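361aa long hypothetical D-aminopeptidase (Pyrococcus horikoshii, PDB 2DRH) probably acts as an aminopeptidase of the S58 family, removing residues from the amino end of peptides. Local coordinates at residues T50-I55 with R147-E152; I62-V67 with E117-I122; I92-I97 with E109-Y114; I97-L102 with P131-C136. One frame throughout, in Å; residues are numbered along the deposited sequence.

Contact 1. Residues T50-I55 with R147-E152; sequences TGVTAI and RHVKRE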
loop_
_atom_site.group_PDB
_atom_site.type_symbol
_atom_site.label_atom_id
_atom_site.label_comp_id
_atom_site.label_asym_id
_atom_site.label_seq_id
_atom_site.Cartn_x
_atom_site.Cartn_y
_atom_site.Cartn_z
ATOM N N THR A 50 -18.317 -27.395 9.385
ATOM C CA THR A 50 -17.112 -26.607 9.194
ATOM C C THR A 50 -15.910 -27.531 9.000
ATOM O O THR A 50 -16.076 -28.723 8.749
ATOM C CB THR A 50 -16.890 -25.656 10.408
ATOM O OG1 THR A 50 -15.842 -24.732 10.110
ATOM C CG2 THR A 50 -16.523 -26.439 11.656
ATOM N N GLY A 51 -14.702 -26.990 9.104
ATOM C CA GLY A 51 -13.528 -27.824 8.920
ATOM C C GLY A 51 -12.246 -27.041 8.760
ATOM O O GLY A 51 -12.212 -25.832 8.986
ATOM N N VAL A 52 -11.193 -27.741 8.346
ATOM C CA VAL A 52 -9.880 -27.148 8.160
ATOM C C VAL A 52 -9.207 -27.717 6.918
ATOM O O VAL A 52 -9.317 -28.909 6.629
ATOM C CB VAL A 52 -8.970 -27.436 9.383
ATOM C CG1 VAL A 52 -7.561 -26.902 9.137
ATOM C CG2 VAL A 52 -9.560 -26.808 10.630
ATOM N N THR A 53 -8.515 -26.857 6.181
ATOM C CA THR A 53 -7.802 -27.277 4.983
ATOM C C THR A 53 -6.376 -26.743 5.082
ATOM O O THR A 53 -6.162 -25.557 5.365
ATOM C CB THR A 53 -8.457 -26.721 3.701
ATOM O OG1 THR A 53 -9.767 -27.280 3.544
ATOM C CG2 THR A 53 -7.610 -27.063 2.481
ATOM N N ALA A 54 -5.407 -27.622 4.852
ATOM C CA ALA A 54 -4.005 -27.248 4.925
ATOM C C ALA A 54 -3.318 -27.345 3.566
ATOM O O ALA A 54 -3.515 -28.309 2.835
ATOM C CB ALA A 54 -3.292 -28.140 5.933
ATOM N N ILE A 55 -2.525 -26.333 3.230
ATOM C CA ILE A 55 -1.788 -26.330 1.974
ATOM C C ILE A 55 -0.308 -26.194 2.318
ATOM O O ILE A 55 0.106 -25.223 2.958
ATOM C CB ILE A 55 -2.191 -25.148 1.034
ATOM C CG1 ILE A 55 -3.688 -25.196 0.710
ATOM C CG2 ILE A 55 -1.402 -25.229 -0.271
ATOM C CD1 ILE A 55 -4.552 -24.344 1.629
ATOM N N ARG A 147 -17.277 -22.557 17.642
ATOM C CA ARG A 147 -15.860 -22.880 17.453
ATOM C C ARG A 147 -15.624 -24.378 17.595
ATOM O O ARG A 147 -14.987 -24.838 18.542
ATOM C CB ARG A 147 -14.999 -22.112 18.462
ATOM C CG ARG A 147 -14.986 -20.606 18.213
ATOM C CD ARG A 147 -15.183 -19.813 19.500
ATOM N NE ARG A 147 -13.939 -19.232 19.984
ATOM C CZ ARG A 147 -13.829 -18.527 21.104
ATOM N NH1 ARG A 147 -14.891 -18.311 21.875
ATOM N NH2 ARG A 147 -12.653 -18.025 21.444
ATOM N N HIS A 148 -16.134 -25.140 16.637
ATOM C CA HIS A 148 -16.012 -26.590 16.681
ATOM C C HIS A 148 -14.672 -27.113 16.178
ATOM O O HIS A 148 -14.301 -28.254 16.452
ATOM C CB HIS A 148 -17.190 -27.203 15.919
ATOM C CG HIS A 148 -18.515 -26.792 16.477
ATOM N ND1 HIS A 148 -18.931 -27.157 17.741
ATOM C CD2 HIS A 148 -19.470 -25.964 15.993
ATOM C CE1 HIS A 148 -20.082 -26.569 18.011
ATOM N NE2 HIS A 148 -20.430 -25.838 16.968
ATOM N N VAL A 149 -13.940 -26.275 15.453
ATOM C CA VAL A 149 -12.625 -26.671 14.971
ATOM C C VAL A 149 -11.733 -26.819 16.196
ATOM O O VAL A 149 -11.728 -25.950 17.068
ATOM C CB VAL A 149 -11.998 -25.594 14.071
ATOM C CG1 VAL A 149 -10.529 -25.913 13.842
ATOM C CG2 VAL A 149 -12.742 -25.516 12.751
ATOM N N LYS A 150 -10.989 -27.918 16.271
ATOM C CA LYS A 150 -10.090 -28.132 17.395
ATOM C C LYS A 150 -8.649 -28.038 16.917
ATOM O O LYS A 150 -8.352 -28.324 15.753
ATOM C CB LYS A 150 -10.332 -29.500 18.039
ATOM C CG LYS A 150 -11.717 -29.672 18.644
ATOM C CD LYS A 150 -11.811 -30.949 19.475
ATOM C CE LYS A 150 -11.196 -30.771 20.867
ATOM N NZ LYS A 150 -9.781 -30.280 20.843
ATOM N N ARG A 151 -7.758 -27.633 17.814
ATOM C CA ARG A 151 -6.358 -27.505 17.469
ATOM C C ARG A 151 -5.791 -28.771 16.825
ATOM O O ARG A 151 -5.027 -28.679 15.869
ATOM C CB ARG A 151 -5.542 -27.112 18.708
ATOM C CG ARG A 151 -5.692 -28.024 19.914
ATOM C CD ARG A 151 -5.194 -27.318 21.168
ATOM N NE ARG A 151 -3.830 -26.818 21.010
ATOM C CZ ARG A 151 -3.308 -25.832 21.733
ATOM N NH1 ARG A 151 -4.040 -25.231 22.669
ATOM N NH2 ARG A 151 -2.056 -25.443 21.520
ATOM N N GLU A 152 -6.180 -29.945 17.321
ATOM C CA GLU A 152 -5.677 -31.204 16.760
ATOM C C GLU A 152 -6.089 -31.351 15.304
ATOM O O GLU A 152 -5.402 -32.016 14.522
ATOM C CB GLU A 152 -6.211 -32.430 17.511
ATOM C CG GLU A 152 -6.196 -32.358 19.014
ATOM C CD GLU A 152 -7.440 -31.694 19.563
ATOM O OE1 GLU A 152 -7.555 -30.459 19.452
ATOM O OE2 GLU A 152 -8.314 -32.413 20.092
#
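Val149 meets the strand 50-55 with both of its methyls, a small case of how one branched residue can seat a loop on a sheet. Val149 CG1, anti to the backbone N (chi1 168°), presses on Val52 CG2 at 3.5 Å, closer than carbon pairs usually sit, and the two valines cross at about a right angle. The other branch, Val149 CG2, lies 4.0 Å from Thr50 CG2. The carbonyl oxygen Gly51 O is 3.8 Å from Val149 CG2. His148 adds only its CB, 4.4 Å from Thr50 CG2.

Polar groups around this patch find partners outside it. Thr50 OG1 is hydrogen-bonded to Asp138 and Asn100, while Gly51 O accepts from Thr99. At the backbone angles of Gly51 any side chain would collide with the carbonyl oxygen of Thr50, so only glycine fits comfortably.

Charges stay on the outer side of the loop. Lys150 NZ reaches both carboxylate oxygens of Glu152, at 2.6 Å from OE1 and 2.7 Å from OE2, each through its syn lone pair. Arg147 turns to a second subunit, where it forms salt bridges with Asp113 and Glu109.

Val52 and Ala54 also touch Ala157 of helix 151-160. This is the helix-on-sheet layering of an alpha/beta fold, with the loop leading into the helix settling on the mixed four-stranded sheet.

Contact 2. Residues I62-V67 with E117-I122; sequences IYKEKV and EENEDI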
loop_
_atom_site.group_PDB
_atom_site.type_symbol
_atom_site.label_atom_id
_atom_site.label_comp_id
_atom_site.label_asym_id
_atom_site.label_seq_id
_atom_site.Cartn_x
_atom_site.Cartn_y
_atom_site.Cartn_z
ATOM N N ILE A 62 8.938 -26.158 6.084
ATOM C CA ILE A 62 8.609 -24.853 5.512
ATOM C C ILE A 62 9.236 -23.668 6.248
ATOM O O ILE A 62 9.555 -22.653 5.635
ATOM C CB ILE A 62 7.079 -24.681 5.438
ATOM C CG1 ILE A 62 6.468 -25.927 4.793
ATOM C CG2 ILE A 62 6.727 -23.460 4.602
ATOM C CD1 ILE A 62 4.968 -25.996 4.874
ATOM N N TYR A 63 9.426 -23.797 7.554
ATOM C CA TYR A 63 10.035 -22.723 8.338
ATOM C C TYR A 63 11.540 -22.558 8.067
ATOM O O TYR A 63 12.044 -21.435 7.917
ATOM C CB TYR A 63 9.827 -22.993 9.827
ATOM C CG TYR A 63 10.386 -21.920 10.728
ATOM C CD1 TYR A 63 9.748 -20.681 10.852
ATOM C CD2 TYR A 63 11.541 -22.144 11.470
ATOM C CE1 TYR A 63 10.250 -19.696 11.702
ATOM C CE2 TYR A 63 12.052 -21.164 12.324
ATOM C CZ TYR A 63 11.396 -19.942 12.436
ATOM O OH TYR A 63 11.879 -18.991 13.307
ATOM N N LYS A 64 12.261 -23.678 8.023
ATOM C CA LYS A 64 13.699 -23.639 7.777
ATOM C C LYS A 64 13.973 -23.420 6.298
ATOM O O LYS A 64 15.002 -22.857 5.927
ATOM C CB LYS A 64 14.357 -24.934 8.272
ATOM C CG LYS A 64 14.246 -25.112 9.778
ATOM C CD LYS A 64 14.969 -23.992 10.516
ATOM C CE LYS A 64 14.671 -24.017 12.011
ATOM N NZ LYS A 64 14.942 -25.348 12.624
ATOM N N GLU A 65 13.054 -23.874 5.454
ATOM C CA GLU A 65 13.188 -23.679 4.017
ATOM C C GLU A 65 11.935 -22.981 3.525
ATOM O O GLU A 65 10.941 -23.616 3.165
ATOM C CB GLU A 65 13.401 -25.014 3.293
ATOM C CG GLU A 65 14.760 -25.613 3.602
ATOM C CD GLU A 65 15.159 -26.709 2.643
ATOM O OE1 GLU A 65 14.446 -27.735 2.587
ATOM O OE2 GLU A 65 16.190 -26.535 1.950
ATOM N N LYS A 66 12.006 -21.655 3.526
ATOM C CA LYS A 66 10.897 -20.793 3.124
ATOM C C LYS A 66 10.740 -20.657 1.607
ATOM O O LYS A 66 11.669 -20.937 0.838
ATOM C CB LYS A 66 11.111 -19.406 3.734
ATOM C CG LYS A 66 11.233 -19.386 5.252
ATOM C CD LYS A 66 12.158 -18.261 5.694
ATOM C CE LYS A 66 11.844 -17.745 7.086
ATOM N NZ LYS A 66 11.793 -18.801 8.138
ATOM N N VAL A 67 9.556 -20.241 1.173
ATOM C CA VAL A 67 9.322 -20.029 -0.249
ATOM C C VAL A 67 8.987 -18.553 -0.419
ATOM O O VAL A 67 8.408 -17.942 0.482
ATOM C CB VAL A 67 8.141 -20.883 -0.799
ATOM C CG1 VAL A 67 8.457 -22.375 -0.654
ATOM C CG2 VAL A 67 6.848 -20.538 -0.074
ATOM N N GLU A 117 6.748 -28.308 17.226
ATOM C CA GLU A 117 7.149 -29.705 17.296
ATOM C C GLU A 117 8.286 -29.952 16.316
ATOM O O GLU A 117 9.261 -30.625 16.639
ATOM C CB GLU A 117 5.976 -30.622 16.941
ATOM C CG GLU A 117 5.080 -30.965 18.105
ATOM C CD GLU A 117 5.832 -31.667 19.217
ATOM O OE1 GLU A 117 6.498 -32.691 18.933
ATOM O OE2 GLU A 117 5.754 -31.196 20.374
ATOM N N GLU A 118 8.151 -29.385 15.121
ATOM C CA GLU A 118 9.136 -29.544 14.058
ATOM C C GLU A 118 10.351 -28.635 14.177
ATOM O O GLU A 118 11.328 -28.812 13.455
ATOM C CB GLU A 118 8.466 -29.303 12.704
ATOM C CG GLU A 118 7.305 -30.242 12.407
ATOM C CD GLU A 118 7.755 -31.679 12.220
ATOM O OE1 GLU A 118 8.258 -32.284 13.188
ATOM O OE2 GLU A 118 7.609 -32.204 11.099
ATOM N N ASN A 119 10.293 -27.663 15.084
ATOM C CA ASN A 119 11.397 -26.721 15.265
ATOM C C ASN A 119 11.543 -26.327 16.731
ATOM O O ASN A 119 10.838 -25.438 17.213
ATOM C CB ASN A 119 11.140 -25.465 14.432
ATOM C CG ASN A 119 10.910 -25.770 12.967
ATOM O OD1 ASN A 119 11.850 -25.864 12.189
ATOM N ND2 ASN A 119 9.652 -25.932 12.587
ATOM N N GLU A 120 12.467 -26.974 17.432
ATOM C CA GLU A 120 12.690 -26.695 18.847
ATOM C C GLU A 120 13.557 -25.471 19.107
ATOM O O GLU A 120 13.730 -25.069 20.261
ATOM C CB GLU A 120 13.337 -27.901 19.527
ATOM C CG GLU A 120 12.468 -29.133 19.591
ATOM C CD GLU A 120 13.242 -30.341 20.067
ATOM O OE1 GLU A 120 14.248 -30.687 19.407
ATOM O OE2 GLU A 120 12.849 -30.937 21.096
ATOM N N ASP A 121 14.114 -24.886 18.051
ATOM C CA ASP A 121 14.957 -23.711 18.215
ATOM C C ASP A 121 14.137 -22.420 18.249
ATOM O O ASP A 121 14.622 -21.377 18.679
ATOM C CB ASP A 121 16.018 -23.662 17.107
ATOM C CG ASP A 121 15.429 -23.813 15.721
ATOM O OD1 ASP A 121 14.453 -24.571 15.561
ATOM O OD2 ASP A 121 15.956 -23.187 14.777
ATOM N N ILE A 122 12.890 -22.497 17.806
ATOM C CA ILE A 122 12.011 -21.330 17.806
ATOM C C ILE A 122 11.728 -20.904 19.248
ATOM O O ILE A 122 11.347 -21.725 20.076
ATOM C CB ILE A 122 10.678 -21.649 17.087
ATOM C CG1 ILE A 122 10.941 -21.876 15.594
ATOM C CG2 ILE A 122 9.672 -20.521 17.299
ATOM C CD1 ILE A 122 9.689 -22.177 14.773
#
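Tyr63 and Ile122 meet with a methyl over an aromatic ring, and the torsions on both sides explain the fit. The tyrosine CG stands anti to its own backbone nitrogen (chi1 -178°), which carries the ring toward the loop 119-122. Ile122, its chain extended, comes from the opposite direction and sets CD1 over one face, 3.6 Å from the centroid of the Tyr63 ring and 15° off the normal, a CH-pi contact. Ile122 CG1 lies 3.5 Å from Tyr63 CE2. The opposite ring face has Lys66 NZ above it, offset toward the rim; that ammonium donates to Tyr63 O at 2.7 Å. The phenol end belongs elsewhere, since Tyr63 OH bonds to Ser128 O.

Lys64 follows a bent course, with turns at chi2 and chi4, that brings CE to the edge of the Tyr63 ring and places NZ between two acceptors. Lys64 NZ donates to Asn119 OD1 at 3.2 Å, in the carbonyl plane on a lone pair, and to Asp121 OD1 at 3.1 Å, on the syn side but 27° out of the carboxylate plane, a salt bridge. Both groups have a second partner: Asn61 ND2 also donates to Asn119 OD1, and the other carboxylate oxygen, Asp121 OD2, is bonded to Tyr293 OH. Asn119 ND2 bonds to Ile115 O, so both ends of the amide are fixed and its rotation is probably set.

The pairing is a loop-to-loop junction of an alpha/beta fold, where the loop that follows helix 104-118 meets the loop leading into strand 65-73.

Contact 3. Residues I92-I97 with E109-Y114; sequences IETPII and EGLLDY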
loop_
_atom_site.group_PDB
_atom_site.type_symbol
_atom_site.label_atom_id
_atom_site.label_comp_id
_atom_site.label_asym_id
_atom_site.label_seq_id
_atom_site.Cartn_x
_atom_site.Cartn_y
_atom_site.Cartn_z
ATOM N N ILE A 92 6.874 -17.219 2.923
ATOM C CA ILE A 92 5.897 -18.028 3.651
ATOM C C ILE A 92 6.745 -19.086 4.350
ATOM O O ILE A 92 7.570 -19.743 3.707
ATOM C CB ILE A 92 4.876 -18.693 2.701
ATOM C CG1 ILE A 92 3.829 -17.658 2.267
ATOM C CG2 ILE A 92 4.202 -19.869 3.392
ATOM C CD1 ILE A 92 2.736 -18.213 1.380
ATOM N N GLU A 93 6.552 -19.243 5.660
ATOM C CA GLU A 93 7.363 -20.172 6.446
ATOM C C GLU A 93 6.569 -21.173 7.257
ATOM O O GLU A 93 7.079 -21.752 8.222
ATOM C CB GLU A 93 8.269 -19.378 7.392
ATOM C CG GLU A 93 7.526 -18.339 8.227
ATOM C CD GLU A 93 8.440 -17.556 9.155
ATOM O OE1 GLU A 93 9.527 -17.119 8.706
ATOM O OE2 GLU A 93 8.062 -17.364 10.330
ATOM N N THR A 94 5.320 -21.378 6.860
ATOM C CA THR A 94 4.453 -22.297 7.558
ATOM C C THR A 94 3.454 -22.845 6.572
ATOM O O THR A 94 3.263 -22.278 5.495
ATOM C CB THR A 94 3.638 -21.573 8.658
ATOM O OG1 THR A 94 2.696 -20.682 8.037
ATOM C CG2 THR A 94 4.564 -20.767 9.589
ATOM N N PRO A 95 2.830 -23.985 6.899
ATOM C CA PRO A 95 1.846 -24.480 5.940
ATOM C C PRO A 95 0.700 -23.463 5.979
ATOM O O PRO A 95 0.550 -22.730 6.963
ATOM C CB PRO A 95 1.457 -25.852 6.500
ATOM C CG PRO A 95 1.791 -25.769 7.941
ATOM C CD PRO A 95 3.072 -24.965 7.969
ATOM N N ILE A 96 -0.088 -23.411 4.911
ATOM C CA ILE A 96 -1.193 -22.467 4.813
ATOM C C ILE A 96 -2.471 -23.118 5.304
ATOM O O ILE A 96 -2.861 -24.173 4.825
ATOM C CB ILE A 96 -1.372 -22.006 3.366
ATOM C CG1 ILE A 96 -0.014 -21.579 2.802
ATOM C CG2 ILE A 96 -2.379 -20.853 3.306
ATOM C CD1 ILE A 96 -0.034 -21.243 1.327
ATOM N N ILE A 97 -3.124 -22.467 6.256
ATOM C CA ILE A 97 -4.332 -22.997 6.861
ATOM C C ILE A 97 -5.561 -22.157 6.573
ATOM O O ILE A 97 -5.529 -20.923 6.638
ATOM C CB ILE A 97 -4.160 -23.114 8.404
ATOM C CG1 ILE A 97 -2.911 -23.942 8.731
ATOM C CG2 ILE A 97 -5.397 -23.751 9.029
ATOM C CD1 ILE A 97 -3.019 -25.399 8.314
ATOM N N GLU A 109 -3.379 -21.739 17.120
ATOM C CA GLU A 109 -2.930 -22.601 18.203
ATOM C C GLU A 109 -2.459 -23.952 17.657
ATOM O O GLU A 109 -1.370 -24.413 17.984
ATOM C CB GLU A 109 -4.059 -22.812 19.209
ATOM C CG GLU A 109 -4.453 -21.559 19.980
ATOM C CD GLU A 109 -3.480 -21.222 21.097
ATOM O OE1 GLU A 109 -2.259 -21.206 20.843
ATOM O OE2 GLU A 109 -3.938 -20.961 22.231
ATOM N N GLY A 110 -3.288 -24.575 16.821
ATOM C CA GLY A 110 -2.940 -25.866 16.254
ATOM C C GLY A 110 -1.725 -25.807 15.354
ATOM O O GLY A 110 -0.841 -26.662 15.421
ATOM N N LEU A 111 -1.686 -24.795 14.495
ATOM C CA LEU A 111 -0.570 -24.611 13.585
ATOM C C LEU A 111 0.725 -24.501 14.387
ATOM O O LEU A 111 1.742 -25.126 14.048
ATOM C CB LEU A 111 -0.789 -23.348 12.747
ATOM C CG LEU A 111 0.308 -22.970 11.754
ATOM C CD1 LEU A 111 0.653 -24.175 10.875
ATOM C CD2 LEU A 111 -0.165 -21.802 10.908
ATOM N N LEU A 112 0.700 -23.702 15.447
ATOM C CA LEU A 112 1.887 -23.553 16.279
ATOM C C LEU A 112 2.246 -24.895 16.914
ATOM O O LEU A 112 3.425 -25.190 17.118
ATOM C CB LEU A 112 1.665 -22.505 17.370
ATOM C CG LEU A 112 1.646 -21.041 16.923
ATOM C CD1 LEU A 112 1.407 -20.150 18.129
ATOM C CD2 LEU A 112 2.970 -20.686 16.256
ATOM N N ASP A 113 1.238 -25.704 17.234
ATOM C CA ASP A 113 1.506 -27.009 17.827
ATOM C C ASP A 113 2.419 -27.788 16.881
ATOM O O ASP A 113 3.428 -28.361 17.298
ATOM C CB ASP A 113 0.214 -27.810 18.026
ATOM C CG ASP A 113 -0.618 -27.321 19.200
ATOM O OD1 ASP A 113 -0.079 -26.617 20.080
ATOM O OD2 ASP A 113 -1.818 -27.667 19.244
ATOM N N TYR A 114 2.047 -27.802 15.607
ATOM C CA TYR A 114 2.811 -28.505 14.586
ATOM C C TYR A 114 4.206 -27.906 14.424
ATOM O O TYR A 114 5.210 -28.610 14.515
ATOM C CB TYR A 114 2.064 -28.455 13.244
ATOM C CG TYR A 114 2.818 -29.092 12.087
ATOM C CD1 TYR A 114 2.950 -30.482 11.988
ATOM C CD2 TYR A 114 3.423 -28.303 11.107
ATOM C CE1 TYR A 114 3.669 -31.068 10.942
ATOM C CE2 TYR A 114 4.146 -28.880 10.057
ATOM C CZ TYR A 114 4.263 -30.261 9.981
ATOM O OH TYR A 114 4.971 -30.824 8.945
#
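Thr94 OG1, lying 4.2 Å from Leu111 CD2, accepts a hydrogen bond from Leu132 N and sits 3.2 Å from Pro95 O, so a buried hydroxyl is placed among backbone polar groups at the foot of a beta-alpha-beta unit. That unit consists of strand 96-100, helix 104-118 and strand 132-136, and here the helix packs on the strand it follows.

Leu111 does most of the work. Its CG is anti to the backbone N (chi1 178°), which sends the fork off the helix and toward the sheet. One prong, Leu111 CD1, touches Pro95 CG at 3.5 Å; the other, Leu111 CD2, reaches Ile97 CG1 at 4.1 Å. Leu111 runs past both residues in the opposite direction, and its terminal methyls do the touching. Pro131 touches the same leucine from the far end of the crossover. Replacing Leu111 with an alanine would probably leave Pro95 and Ile97 without their methyl partners and open a gap between helix and strand.

Tyr114 approaches the same proline from the next turn of the helix, and both of these residues also touch Ile158 of helix 151-160. The polar flank of helix 104-118 faces other partners: Asp113 bridges to Arg151, and Glu109 bonds Thr106 of a second subunit. At the outer end of the apolar row, Tyr114 CD2 stands 4.4 Å from Pro95 CG, the ring carbon that Leu111 also touches.

Contact 4. Residues I97-L102 with P131-C136; sequences ILTNTL and PLVLEC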
loop_
_atom_site.group_PDB
_atom_site.type_symbol
_atom_site.label_atom_id
_atom_site.label_comp_id
_atom_site.label_asym_id
_atom_site.label_seq_id
_atom_site.Cartn_x
_atom_site.Cartn_y
_atom_site.Cartn_z
ATOM N N ILE A 97 -3.124 -22.467 6.256
ATOM C CA ILE A 97 -4.332 -22.997 6.861
ATOM C C ILE A 97 -5.561 -22.157 6.573
ATOM O O ILE A 97 -5.529 -20.923 6.638
ATOM C CB ILE A 97 -4.160 -23.114 8.404
ATOM C CG1 ILE A 97 -2.911 -23.942 8.731
ATOM C CG2 ILE A 97 -5.397 -23.751 9.029
ATOM C CD1 ILE A 97 -3.019 -25.399 8.314
ATOM N N LEU A 98 -6.648 -22.849 6.255
ATOM C CA LEU A 98 -7.916 -22.209 5.968
ATOM C C LEU A 98 -8.941 -22.812 6.918
ATOM O O LEU A 98 -8.892 -24.008 7.211
ATOM C CB LEU A 98 -8.329 -22.474 4.518
ATOM C CG LEU A 98 -7.251 -22.210 3.455
ATOM C CD1 LEU A 98 -7.847 -22.388 2.065
ATOM C CD2 LEU A 98 -6.696 -20.814 3.614
ATOM N N THR A 99 -9.847 -21.976 7.413
ATOM C CA THR A 99 -10.901 -22.431 8.309
ATOM C C THR A 99 -11.989 -21.362 8.396
ATOM O O THR A 99 -12.019 -20.449 7.576
ATOM C CB THR A 99 -10.357 -22.747 9.712
ATOM O OG1 THR A 99 -11.384 -23.392 10.472
ATOM C CG2 THR A 99 -9.893 -21.476 10.431
ATOM N N ASN A 100 -12.896 -21.470 9.361
ATOM C CA ASN A 100 -13.952 -20.469 9.454
ATOM C C ASN A 100 -13.471 -19.234 10.208
ATOM O O ASN A 100 -12.515 -19.290 10.990
ATOM C CB ASN A 100 -15.217 -21.054 10.104
ATOM C CG ASN A 100 -15.047 -21.340 11.581
ATOM O OD1 ASN A 100 -14.954 -20.424 12.400
ATOM N ND2 ASN A 100 -15.004 -22.622 11.934
ATOM N N THR A 101 -14.143 -18.116 9.970
ATOM C CA THR A 101 -13.775 -16.848 10.588
ATOM C C THR A 101 -13.466 -16.887 12.079
ATOM O O THR A 101 -12.423 -16.391 12.507
ATOM C CB THR A 101 -14.865 -15.785 10.364
ATOM O OG1 THR A 101 -15.250 -15.790 8.987
ATOM C CG2 THR A 101 -14.334 -14.384 10.731
ATOM N N LEU A 102 -14.363 -17.468 12.871
ATOM C CA LEU A 102 -14.168 -17.507 14.315
ATOM C C LEU A 102 -13.215 -18.572 14.838
ATOM O O LEU A 102 -12.943 -18.613 16.035
ATOM C CB LEU A 102 -15.521 -17.628 15.017
ATOM C CG LEU A 102 -16.262 -16.322 15.350
ATOM C CD1 LEU A 102 -16.129 -15.323 14.231
ATOM C CD2 LEU A 102 -17.723 -16.635 15.623
ATOM N N PRO A 131 2.620 -17.652 11.593
ATOM C CA PRO A 131 1.579 -18.561 11.113
ATOM C C PRO A 131 0.666 -17.883 10.102
ATOM O O PRO A 131 0.254 -16.737 10.293
ATOM C CB PRO A 131 0.850 -18.958 12.395
ATOM C CG PRO A 131 1.044 -17.770 13.281
ATOM C CD PRO A 131 2.484 -17.425 13.042
ATOM N N LEU A 132 0.356 -18.597 9.026
ATOM C CA LEU A 132 -0.498 -18.066 7.974
ATOM C C LEU A 132 -1.847 -18.767 7.979
ATOM O O LEU A 132 -1.946 -19.961 7.682
ATOM C CB LEU A 132 0.184 -18.240 6.621
ATOM C CG LEU A 132 -0.494 -17.717 5.355
ATOM C CD1 LEU A 132 -0.819 -16.224 5.476
ATOM C CD2 LEU A 132 0.461 -17.964 4.186
ATOM N N VAL A 133 -2.883 -18.001 8.312
ATOM C CA VAL A 133 -4.245 -18.503 8.402
ATOM C C VAL A 133 -5.217 -17.550 7.722
ATOM O O VAL A 133 -5.174 -16.339 7.957
ATOM C CB VAL A 133 -4.667 -18.640 9.879
ATOM C CG1 VAL A 133 -6.059 -19.248 9.981
ATOM C CG2 VAL A 133 -3.647 -19.478 10.638
ATOM N N LEU A 134 -6.092 -18.097 6.882
ATOM C CA LEU A 134 -7.100 -17.304 6.182
ATOM C C LEU A 134 -8.473 -17.945 6.386
ATOM O O LEU A 134 -8.568 -19.094 6.820
ATOM C CB LEU A 134 -6.762 -17.182 4.696
ATOM C CG LEU A 134 -5.524 -16.314 4.438
ATOM C CD1 LEU A 134 -4.300 -17.209 4.301
ATOM C CD2 LEU A 134 -5.717 -15.483 3.178
ATOM N N GLU A 135 -9.539 -17.217 6.069
ATOM C CA GLU A 135 -10.856 -17.763 6.328
ATOM C C GLU A 135 -12.029 -17.221 5.541
ATOM O O GLU A 135 -11.919 -16.242 4.807
ATOM C CB GLU A 135 -11.174 -17.575 7.807
ATOM C CG GLU A 135 -10.957 -16.139 8.302
ATOM C CD GLU A 135 -11.779 -15.100 7.543
ATOM O OE1 GLU A 135 -13.010 -15.264 7.430
ATOM O OE2 GLU A 135 -11.187 -14.114 7.060
ATOM N N CYS A 136 -13.165 -17.882 5.753
ATOM C CA CYS A 136 -14.451 -17.518 5.168
ATOM C C CYS A 136 -15.516 -17.800 6.246
ATOM O O CYS A 136 -15.326 -18.659 7.108
ATOM C CB CYS A 136 -14.705 -18.322 3.892
ATOM S SG CYS A 136 -13.762 -17.695 2.461
#
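A pair of neighbouring parallel strands, 97-100 and 132-136, is joined here, with Ile97 beside Val133, Leu98 beside Leu134 and Thr99 beside Glu135. Ile97 shows the parallel pattern plainly: its N donates to Leu132 O at 3.1 Å, and its O accepts from Leu134 N at 2.9 Å, nearly along the C=O axis. Thr99 repeats it, its N bonding to Leu134 O at 3.2 Å, in the carbonyl plane, whereas Cys136 N reaches Thr99 O only weakly, at 3.4 Å. The strands run 35° apart. On one face Leu98 and Leu134 lie side by side, Leu98 CD2 being 3.8 Å from Leu134 CB.

These are the two strands of the beta-alpha-beta unit whose crossover is helix 104-118; Ala107 of that helix touches both Thr99 and Val133 on the other face.

Past Asn100 the segment 97-102 leaves the strand. Thr101 N still bonds to Cys136 O, but from 55° above the carbonyl plane. The Glu135 chain, with CG between the backbone N and the carbonyl carbon (chi1 51°), curls toward Thr101, whose OG1 donates to Glu135 OE1 at 2.8 Å, on its anti side. The other oxygen, Glu135 OE2, is hydrogen-bonded to Lys79 N and Ser78 OG. Shortening Glu135 to an alanine would probably leave Thr101 OG1 without its acceptor and Lys79 N and Ser78 OG without the oxygen they share.

How the contacts relate
All four contacts are largely buried, yet they lie at different distances from the chain's centre: contact 4 about 10 Å and contact 2 about 23 Å, with contacts 1 and 3 between (centre to centre). Contact 4 touches through buried residues alone, whereas contact 2 includes the partly exposed Lys64 and Asp121. The chemistry differs too: mainly backbone bonds in contact 4, methyl packing of sheet against loop or helix in contacts 1 and 3, and a charged lysine beside a methyl-over-ring contact in contact 2. Contacts 3 and 4 share Ile97 and one beta-alpha-beta unit; contacts 2 and 3 share helix 104-118 and are tied by the Lys66-Glu93 salt bridge. Contact 1 adds the neighbouring strand, through Ile55 O to Ile96 N and Thr53 O to Leu98 N.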